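Local coordinates for protein beta-glucosidase (PDB 5M6G) that probably hydrolyses terminal, non-reducing beta-D-glucosyl residues to release beta-D-glucose, as a magnesium-binding member of glycosyl hydrolase family 3, at residues A[164-168]-A[395-401]; A[421-425]-A[492-496]; A[306-312]-A[336-342]. One frame throughout, in Å; residues are numbered along the deposited sequence.

Interaction 1: A[164-168]-A[395-401]; sequences ATAEE and TVGSAEH. With MG (magnesium ion), chain E.
With CG anti to its carbonyl carbon (chi1 -71°), His401 turns its ring toward helix 155-170, while Glu167 and Glu168, set the same way about their first torsions and extended beyond CG, bring up their carboxylates, Glu167 to the magnesium that NE2 binds and Glu168 to ND1. One nitrogen goes to metal: magnesium is bound by His401 NE2 at 2.2 Å and by Glu167 OE1 at 1.9 Å, and four waters complete six ligands. The other goes to a carboxylate: His401 ND1 donates to the anti lone pair of Glu168 OE2 at 2.7 Å, with carboxylate and ring only 17° from coplanar. The same oxygen accepts from Gly397 N at 3.1 Å, from above the carboxylate plane, and from Thr141 OG1. Gly397 sits in the type II turn Thr395 to Ser398 with positive phi, which suits glycine. Ala164 CB lies over the ring centre in a CH-pi contact, 3.7 Å from the centroid of His401, and Ser398 OG lies near the rim of the opposite face. Glu168 thus acts as a second-shell residue: together with the metal bond, its bond fixes the ring's rotation, places the proton on ND1, and probably makes NE2 a stronger electron-pair donor to the magnesium.

Interaction 2: A[421-425]-A[492-496]; sequences VLPLA and RAAIA
Leu424 and Ile495 meet tip to tip at the heart of this contact, the CD1 methyl of Leu424 lying 3.5 Å from the CD1 methyl of Ile495. The second branch of the leucine reaches a different strand residue, CD2 of Leu424 resting 3.7 Å from CB of Ala493, so that one forked side chain spans two alternate positions on strand 493-499. Its CG stands anti to the carbonyl carbon (chi1 -60°), and with chi2 near 171° both methyls meet the strand. Farther out, Val421 CG2 approaches Ala493 CB more loosely, at 4.4 Å. The strand itself is held on both flanks, Ala493 bonding through its backbone to Phe432 and Ala494 to Val535, while Val535 touches Val421 and Val537 touches Ile495, extending the apolar layer to strand 534-539.

At the polar edge, the side chain of Arg492 bends at chi3 and brings its guanidinium alongside the loop. Leu424 CB lies near the plane of that group, at its edge, 4.0 Å from Arg492 NH1. The same nitrogen makes a weak hydrogen bond to Ala425 O, 2.9 Å from NH1 of Arg492 but bent to 122° at the hydrogen. Firmer partners lie elsewhere: NE binds Gly429 O and forms a salt bridge with Asp427, and NH2 meets Ser476 OG. A leucine in place of Arg492 would probably leave Asp427 without its mate in charge and Ala425 O without this donor. The chemistry therefore divides the work: methyl groups seat the loop on the sheet of the C-terminal domain, and one arginine fastens several points of that loop, and Ser476 as well, at its margin.

Interaction 3: A[306-312]-A[336-342]; sequences LVVSDYD and IDMFMMS. With SOR (sorbitol), chain L.
Two successive parallel strands of the family 3 N-terminal domain, 306-308 and 339-341, come together here at the end of a beta-alpha-beta unit whose intervening helix is 325-334. Backbones bridge at Val308 and Met338, and Ser309 N donates to Met338 O at 2.9 Å. One residue before the bridge, Val307 O accepts from both Asp337 N and Met338 N, and the Asp337 side chain folds back so that the anti lone pair of its OD2 takes Val307 N at 2.8 Å; its OD1 is engaged by Lys298 and Arg365.

Past the bridge, side chains join the backbone in linking the two segments. Ser309 OG accepts from Met340 N at 2.9 Å and donates to Asp310 O, replacing a backbone link. Beyond it Asp312 N reaches Met340 O at 3.0 Å, and the Asp312 carboxylate grips Ser342 twice, OD1 taking Ser342 N at 2.9 Å and OD2 using its syn lone pair for Ser342 OG at 2.6 Å. Arg344 pairs with the same carboxylate.

Met340, with CG anti to the backbone N (chi1 -177°), runs toward the pocket and sets its SD at the edge of the Tyr311 ring, 5.2 Å from the centroid and close to the ring plane, a Met-aromatic contact. Asp310 points away from segment 336-342 and into the same pocket, where sorbitol O3 donates to its OD1 at 2.5 Å; Tyr311 N donates to that oxygen too, steadying the carboxylate. Strand-end loops that carry ligand-binding side chains, as Asp310, Tyr311 and Met340 do for sorbitol, are the hallmark of the TIM-barrel active-site face.

Overall arrangement
Interaction 3 comes between the two segments of interaction 1 along the chain, and interaction 2 follows both. Interactions 1 and 3 are centred 28 Å apart: interaction 1 uses helix 155-170 of the N-terminal domain, interaction 3 two neighbouring barrel strands that reach the sorbitol pocket. Interaction 1 also draws in helix 399-412, which runs on into strand 414-418, an edge of the C-terminal sheet to which strand 493-499 of interaction 2 belongs. Interaction 2 lies about 33 Å from interaction 1 and 49 Å from interaction 3, centre to centre. Together they sample a pocket-lining strand pair, a metal-bound junction leading out of the barrel, and the remote second domain.

Interaction 1: A[164-168]-A[395-401]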
loop_
_atom_site.group_PDB
_atom_site.type_symbol
_atom_site.label_atom_id
_atom_site.label_comp_id
_atom_site.label_asym_id
_atom_site.label_seq_id
_atom_site.Cartn_x
_atom_site.Cartn_y
_atom_site.Cartn_z
ATOM N N ALA A 164 -7.880 -8.439 8.934
ATOM C CA ALA A 164 -7.296 -9.705 8.505
ATOM C C ALA A 164 -5.815 -9.546 8.192
ATOM O O ALA A 164 -5.005 -10.418 8.537
ATOM C CB ALA A 164 -8.051 -10.260 7.295
ATOM N N THR A 165 -5.446 -8.442 7.533
ATOM C CA THR A 165 -4.038 -8.140 7.298
ATOM C C THR A 165 -3.276 -8.080 8.616
ATOM O O THR A 165 -2.193 -8.666 8.751
ATOM C CB THR A 165 -3.910 -6.816 6.538
ATOM O OG1 THR A 165 -4.505 -6.959 5.241
ATOM C CG2 THR A 165 -2.456 -6.430 6.373
ATOM N N ALA A 166 -3.845 -7.398 9.608
ATOM C CA ALA A 166 -3.158 -7.245 10.886
ATOM C C ALA A 166 -2.906 -8.604 11.537
ATOM O O ALA A 166 -1.837 -8.835 12.114
ATOM C CB ALA A 166 -3.970 -6.336 11.809
ATOM N N GLU A 167 -3.869 -9.524 11.429
ATOM C CA GLU A 167 -3.654 -10.865 11.964
ATOM C C GLU A 167 -2.469 -11.542 11.300
ATOM O O GLU A 167 -1.642 -12.163 11.982
ATOM C CB GLU A 167 -4.903 -11.719 11.789
ATOM C CG GLU A 167 -5.937 -11.529 12.865
ATOM C CD GLU A 167 -7.072 -12.508 12.706
ATOM O OE1 GLU A 167 -7.494 -12.734 11.550
ATOM O OE2 GLU A 167 -7.521 -13.068 13.723
ATOM N N GLU A 168 -2.362 -11.437 9.966
ATOM C CA GLU A 168 -1.290 -12.148 9.278
ATOM C C GLU A 168 0.060 -11.505 9.552
ATOM O O GLU A 168 1.083 -12.203 9.583
ATOM C CB GLU A 168 -1.590 -12.227 7.774
ATOM C CG GLU A 168 -2.908 -12.937 7.522
ATOM C CD GLU A 168 -3.059 -13.470 6.105
ATOM O OE1 GLU A 168 -2.090 -13.416 5.321
ATOM O OE2 GLU A 168 -4.157 -13.954 5.793
ATOM N N THR A 395 -3.670 -18.417 10.560
ATOM C CA THR A 395 -4.541 -17.525 9.803
ATOM C C THR A 395 -3.917 -17.071 8.499
ATOM O O THR A 395 -4.635 -16.538 7.648
ATOM C CB THR A 395 -4.923 -16.275 10.613
ATOM O OG1 THR A 395 -3.799 -15.391 10.708
ATOM C CG2 THR A 395 -5.390 -16.655 12.010
ATOM N N VAL A 396 -2.607 -17.252 8.332
ATOM C CA VAL A 396 -1.889 -16.669 7.201
ATOM C C VAL A 396 -2.277 -17.416 5.931
ATOM O O VAL A 396 -1.996 -18.611 5.786
ATOM C CB VAL A 396 -0.371 -16.713 7.428
ATOM C CG1 VAL A 396 0.360 -16.168 6.193
ATOM C CG2 VAL A 396 0.019 -15.924 8.692
ATOM N N GLY A 397 -2.913 -16.708 4.997
ATOM C CA GLY A 397 -3.436 -17.365 3.814
ATOM C C GLY A 397 -4.597 -18.300 4.067
ATOM O O GLY A 397 -4.934 -19.105 3.190
ATOM N N SER A 398 -5.231 -18.206 5.233
ATOM C CA SER A 398 -6.320 -19.098 5.597
ATOM C C SER A 398 -7.510 -18.928 4.654
ATOM O O SER A 398 -7.674 -17.899 3.995
ATOM C CB SER A 398 -6.771 -18.812 7.024
ATOM O OG SER A 398 -7.273 -17.479 7.096
ATOM N N ALA A 399 -8.374 -19.948 4.633
ATOM C CA ALA A 399 -9.539 -19.921 3.751
ATOM C C ALA A 399 -10.454 -18.740 4.062
ATOM O O ALA A 399 -10.997 -18.115 3.145
ATOM C CB ALA A 399 -10.311 -21.242 3.853
ATOM N N GLU A 400 -10.633 -18.407 5.346
ATOM C CA GLU A 400 -11.521 -17.298 5.693
ATOM C C GLU A 400 -10.976 -15.970 5.181
ATOM O O GLU A 400 -11.738 -15.117 4.710
ATOM C CB GLU A 400 -11.741 -17.226 7.206
ATOM C CG GLU A 400 -12.156 -18.521 7.874
ATOM C CD GLU A 400 -10.984 -19.338 8.383
ATOM O OE1 GLU A 400 -10.675 -19.243 9.598
ATOM O OE2 GLU A 400 -10.374 -20.093 7.598
ATOM N N HIS A 401 -9.660 -15.776 5.257
ATOM C CA HIS A 401 -9.079 -14.547 4.732
ATOM C C HIS A 401 -9.134 -14.497 3.211
ATOM O O HIS A 401 -9.338 -13.425 2.622
ATOM C CB HIS A 401 -7.656 -14.417 5.241
ATOM C CG HIS A 401 -7.589 -14.094 6.695
ATOM N ND1 HIS A 401 -6.402 -13.904 7.368
ATOM C CD2 HIS A 401 -8.574 -13.938 7.612
ATOM C CE1 HIS A 401 -6.659 -13.637 8.637
ATOM N NE2 HIS A 401 -7.969 -13.636 8.807
HETATM MG MG MG E . -9.021 -13.611 10.720
HETATM O O HOH W 1 -10.363 -13.327 12.566
HETATM O O HOH W 2 -8.791 -15.490 11.130
HETATM O O HOH W 3 -10.861 -13.790 9.682
HETATM O O HOH W 4 -9.635 -11.516 10.261
#

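Interaction 2: A[421-425]-A[492-496]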
loop_
_atom_site.group_PDB
_atom_site.type_symbol
_atom_site.label_atom_id
_atom_site.label_comp_id
_atom_site.label_asym_id
_atom_site.label_seq_id
_atom_site.Cartn_x
_atom_site.Cartn_y
_atom_site.Cartn_z
ATOM N N VAL A 421 -23.455 -9.537 -23.831
ATOM C CA VAL A 421 -22.613 -10.723 -23.735
ATOM C C VAL A 421 -22.432 -11.138 -22.279
ATOM O O VAL A 421 -22.351 -12.338 -21.972
ATOM C CB VAL A 421 -21.264 -10.485 -24.451
ATOM C CG1 VAL A 421 -20.530 -9.273 -23.863
ATOM C CG2 VAL A 421 -20.395 -11.742 -24.401
ATOM N N LEU A 422 -22.420 -10.176 -21.356
ATOM C CA LEU A 422 -22.304 -10.503 -19.933
ATOM C C LEU A 422 -23.676 -10.404 -19.272
ATOM O O LEU A 422 -24.488 -9.563 -19.655
ATOM C CB LEU A 422 -21.294 -9.575 -19.235
ATOM C CG LEU A 422 -19.824 -9.708 -19.655
ATOM C CD1 LEU A 422 -18.922 -8.802 -18.800
ATOM C CD2 LEU A 422 -19.359 -11.151 -19.566
ATOM N N PRO A 423 -23.948 -11.274 -18.288
ATOM C CA PRO A 423 -23.058 -12.339 -17.805
ATOM C C PRO A 423 -22.978 -13.527 -18.757
ATOM O O PRO A 423 -23.934 -13.817 -19.473
ATOM C CB PRO A 423 -23.696 -12.762 -16.477
ATOM C CG PRO A 423 -25.127 -12.409 -16.616
ATOM C CD PRO A 423 -25.193 -11.192 -17.505
ATOM N N LEU A 424 -21.831 -14.194 -18.766
ATOM C CA LEU A 424 -21.679 -15.416 -19.539
ATOM C C LEU A 424 -22.444 -16.551 -18.876
ATOM O O LEU A 424 -22.458 -16.681 -17.648
ATOM C CB LEU A 424 -20.203 -15.792 -19.657
ATOM C CG LEU A 424 -19.279 -14.782 -20.336
ATOM C CD1 LEU A 424 -17.831 -15.223 -20.159
ATOM C CD2 LEU A 424 -19.633 -14.598 -21.804
ATOM N N ALA A 425 -23.076 -17.383 -19.696
ATOM C CA ALA A 425 -23.800 -18.527 -19.169
ATOM C C ALA A 425 -22.830 -19.599 -18.696
ATOM O O ALA A 425 -21.690 -19.690 -19.158
ATOM C CB ALA A 425 -24.733 -19.111 -20.233
ATOM N N ARG A 492 -18.364 -19.595 -28.108
ATOM C CA ARG A 492 -19.527 -18.780 -27.794
ATOM C C ARG A 492 -19.149 -17.397 -27.291
ATOM O O ARG A 492 -19.951 -16.466 -27.421
ATOM C CB ARG A 492 -20.431 -19.485 -26.785
ATOM C CG ARG A 492 -19.911 -19.528 -25.383
ATOM C CD ARG A 492 -20.986 -20.051 -24.455
ATOM N NE ARG A 492 -20.432 -20.836 -23.361
ATOM C CZ ARG A 492 -20.292 -20.390 -22.122
ATOM N NH1 ARG A 492 -20.672 -19.157 -21.828
ATOM N NH2 ARG A 492 -19.786 -21.181 -21.176
ATOM N N ALA A 493 -17.945 -17.237 -26.747
ATOM C CA ALA A 493 -17.456 -15.926 -26.330
ATOM C C ALA A 493 -15.952 -16.020 -26.163
ATOM O O ALA A 493 -15.405 -17.102 -25.944
ATOM C CB ALA A 493 -18.107 -15.450 -25.030
ATOM N N ALA A 494 -15.286 -14.872 -26.272
ATOM C CA ALA A 494 -13.848 -14.795 -26.061
ATOM C C ALA A 494 -13.562 -13.719 -25.024
ATOM O O ALA A 494 -14.114 -12.617 -25.105
ATOM C CB ALA A 494 -13.098 -14.492 -27.366
ATOM N N ILE A 495 -12.691 -14.040 -24.067
ATOM C CA ILE A 495 -12.345 -13.151 -22.960
ATOM C C ILE A 495 -10.872 -12.798 -23.090
ATOM O O ILE A 495 -10.013 -13.686 -23.084
ATOM C CB ILE A 495 -12.629 -13.802 -21.594
ATOM C CG1 ILE A 495 -14.088 -14.245 -21.517
ATOM C CG2 ILE A 495 -12.284 -12.834 -20.444
ATOM C CD1 ILE A 495 -14.334 -15.290 -20.452
ATOM N N ALA A 496 -10.575 -11.503 -23.183
ATOM C CA ALA A 496 -9.209 -11.020 -23.334
ATOM C C ALA A 496 -8.833 -10.266 -22.065
ATOM O O ALA A 496 -9.333 -9.165 -21.823
ATOM C CB ALA A 496 -9.075 -10.125 -24.567
#

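Interaction 3: A[306-312]-A[336-342]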
loop_
_atom_site.group_PDB
_atom_site.type_symbol
_atom_site.label_atom_id
_atom_site.label_comp_id
_atom_site.label_asym_id
_atom_site.label_seq_id
_atom_site.Cartn_x
_atom_site.Cartn_y
_atom_site.Cartn_z
ATOM N N LEU A 306 3.610 8.930 15.915
ATOM C CA LEU A 306 4.995 8.804 15.478
ATOM C C LEU A 306 5.101 9.249 14.024
ATOM O O LEU A 306 4.517 8.613 13.142
ATOM C CB LEU A 306 5.441 7.348 15.636
ATOM C CG LEU A 306 6.897 6.891 15.568
ATOM C CD1 LEU A 306 6.951 5.429 16.020
ATOM C CD2 LEU A 306 7.475 7.049 14.175
ATOM N N VAL A 307 5.863 10.312 13.764
ATOM C CA VAL A 307 6.114 10.761 12.396
ATOM C C VAL A 307 7.395 10.103 11.894
ATOM O O VAL A 307 8.479 10.315 12.455
ATOM C CB VAL A 307 6.216 12.291 12.316
ATOM C CG1 VAL A 307 6.495 12.717 10.878
ATOM C CG2 VAL A 307 4.947 12.917 12.846
ATOM N N VAL A 308 7.282 9.310 10.829
ATOM C CA VAL A 308 8.421 8.581 10.285
ATOM C C VAL A 308 8.742 9.116 8.895
ATOM O O VAL A 308 7.840 9.498 8.138
ATOM C CB VAL A 308 8.149 7.060 10.271
ATOM C CG1 VAL A 308 6.977 6.720 9.356
ATOM C CG2 VAL A 308 9.406 6.278 9.886
ATOM N N SER A 309 10.035 9.161 8.566
ATOM C CA SER A 309 10.456 9.548 7.227
ATOM C C SER A 309 10.198 8.418 6.228
ATOM O O SER A 309 9.954 7.266 6.601
ATOM C CB SER A 309 11.945 9.914 7.210
ATOM O OG SER A 309 12.763 8.761 7.035
ATOM N N ASP A 310 10.243 8.764 4.936
ATOM C CA ASP A 310 10.322 7.739 3.906
ATOM C C ASP A 310 11.769 7.266 3.787
ATOM O O ASP A 310 12.683 7.776 4.447
ATOM C CB ASP A 310 9.776 8.256 2.566
ATOM C CG ASP A 310 9.186 7.134 1.692
ATOM O OD1 ASP A 310 9.631 5.961 1.803
ATOM O OD2 ASP A 310 8.266 7.430 0.891
ATOM N N TYR A 311 11.974 6.283 2.918
ATOM C CA TYR A 311 13.188 5.473 2.880
ATOM C C TYR A 311 14.336 6.275 2.280
ATOM O O TYR A 311 14.268 6.676 1.115
ATOM C CB TYR A 311 12.889 4.223 2.056
ATOM C CG TYR A 311 13.924 3.129 2.009
ATOM C CD1 TYR A 311 14.865 3.074 0.984
ATOM C CD2 TYR A 311 13.908 2.088 2.944
ATOM C CE1 TYR A 311 15.788 2.024 0.914
ATOM C CE2 TYR A 311 14.825 1.047 2.882
ATOM C CZ TYR A 311 15.760 1.019 1.871
ATOM O OH TYR A 311 16.662 -0.023 1.820
ATOM N N ASP A 312 15.393 6.500 3.075
ATOM C CA ASP A 312 16.514 7.365 2.686
ATOM C C ASP A 312 16.010 8.706 2.151
ATOM O O ASP A 312 16.569 9.276 1.216
ATOM C CB ASP A 312 17.426 6.689 1.655
ATOM C CG ASP A 312 18.205 5.514 2.233
ATOM O OD1 ASP A 312 18.373 5.447 3.466
ATOM O OD2 ASP A 312 18.645 4.646 1.446
ATOM N N ILE A 336 10.191 15.519 12.150
ATOM C CA ILE A 336 10.135 14.069 11.964
ATOM C C ILE A 336 10.753 13.365 13.171
ATOM O O ILE A 336 11.778 13.797 13.711
ATOM C CB ILE A 336 10.829 13.679 10.646
ATOM C CG1 ILE A 336 10.061 14.275 9.464
ATOM C CG2 ILE A 336 10.930 12.146 10.487
ATOM C CD1 ILE A 336 10.660 13.955 8.110
ATOM N N ASP A 337 10.133 12.269 13.600
ATOM C CA ASP A 337 10.532 11.573 14.824
ATOM C C ASP A 337 11.464 10.397 14.587
ATOM O O ASP A 337 12.366 10.156 15.398
ATOM C CB ASP A 337 9.296 11.071 15.570
ATOM C CG ASP A 337 8.320 12.175 15.876
ATOM O OD1 ASP A 337 8.744 13.213 16.435
ATOM O OD2 ASP A 337 7.128 12.019 15.535
ATOM N N MET A 338 11.244 9.629 13.522
ATOM C CA MET A 338 12.012 8.421 13.260
ATOM C C MET A 338 12.466 8.439 11.809
ATOM O O MET A 338 11.719 8.859 10.921
ATOM C CB MET A 338 11.186 7.162 13.542
ATOM C CG MET A 338 11.910 5.863 13.214
ATOM S SD MET A 338 11.032 4.415 13.820
ATOM C CE MET A 338 11.516 4.427 15.552
ATOM N N PHE A 339 13.687 7.980 11.566
ATOM C CA PHE A 339 14.300 8.129 10.255
ATOM C C PHE A 339 14.585 6.767 9.651
ATOM O O PHE A 339 15.352 5.970 10.208
ATOM C CB PHE A 339 15.540 9.011 10.358
ATOM C CG PHE A 339 15.179 10.415 10.709
ATOM C CD1 PHE A 339 14.915 10.761 12.026
ATOM C CD2 PHE A 339 14.967 11.352 9.711
ATOM C CE1 PHE A 339 14.508 12.045 12.341
ATOM C CE2 PHE A 339 14.574 12.626 10.017
ATOM C CZ PHE A 339 14.340 12.975 11.325
ATOM N N MET A 340 13.929 6.504 8.526
ATOM C CA MET A 340 13.997 5.223 7.838
ATOM C C MET A 340 15.185 5.253 6.890
ATOM O O MET A 340 15.246 6.109 6.001
ATOM C CB MET A 340 12.696 4.973 7.075
ATOM C CG MET A 340 12.623 3.622 6.374
ATOM S SD MET A 340 11.192 3.572 5.263
ATOM C CE MET A 340 9.852 3.802 6.416
ATOM N N MET A 341 16.133 4.336 7.080
ATOM C CA MET A 341 17.369 4.377 6.311
ATOM C C MET A 341 17.782 2.971 5.894
ATOM O O MET A 341 17.538 1.994 6.611
ATOM C CB MET A 341 18.487 5.063 7.112
ATOM C CG MET A 341 18.864 4.347 8.410
ATOM S SD MET A 341 19.897 5.447 9.425
ATOM C CE MET A 341 18.679 6.653 9.986
ATOM N N SER A 342 18.422 2.887 4.720
ATOM C CA SER A 342 18.872 1.613 4.165
ATOM C C SER A 342 20.171 1.131 4.786
ATOM O O SER A 342 20.497 -0.055 4.667
ATOM C CB SER A 342 19.061 1.725 2.649
ATOM O OG SER A 342 20.043 2.696 2.312
HETATM C C1 SOR L . 6.559 3.934 0.884
HETATM C C2 SOR L . 7.137 2.629 1.402
HETATM C C3 SOR L . 8.642 2.621 1.151
HETATM C C4 SOR L . 9.221 1.219 1.316
HETATM C C5 SOR L . 10.540 1.023 0.564
HETATM C C6 SOR L . 10.830 -0.473 0.497
HETATM O O1 SOR L . 5.191 3.789 0.591
HETATM O O2 SOR L . 6.871 2.504 2.788
HETATM O O3 SOR L . 9.247 3.496 2.068
HETATM O O4 SOR L . 9.413 0.941 2.689
HETATM O O5 SOR L . 10.497 1.577 -0.745
HETATM O O6 SOR L . 11.791 -0.747 -0.502
#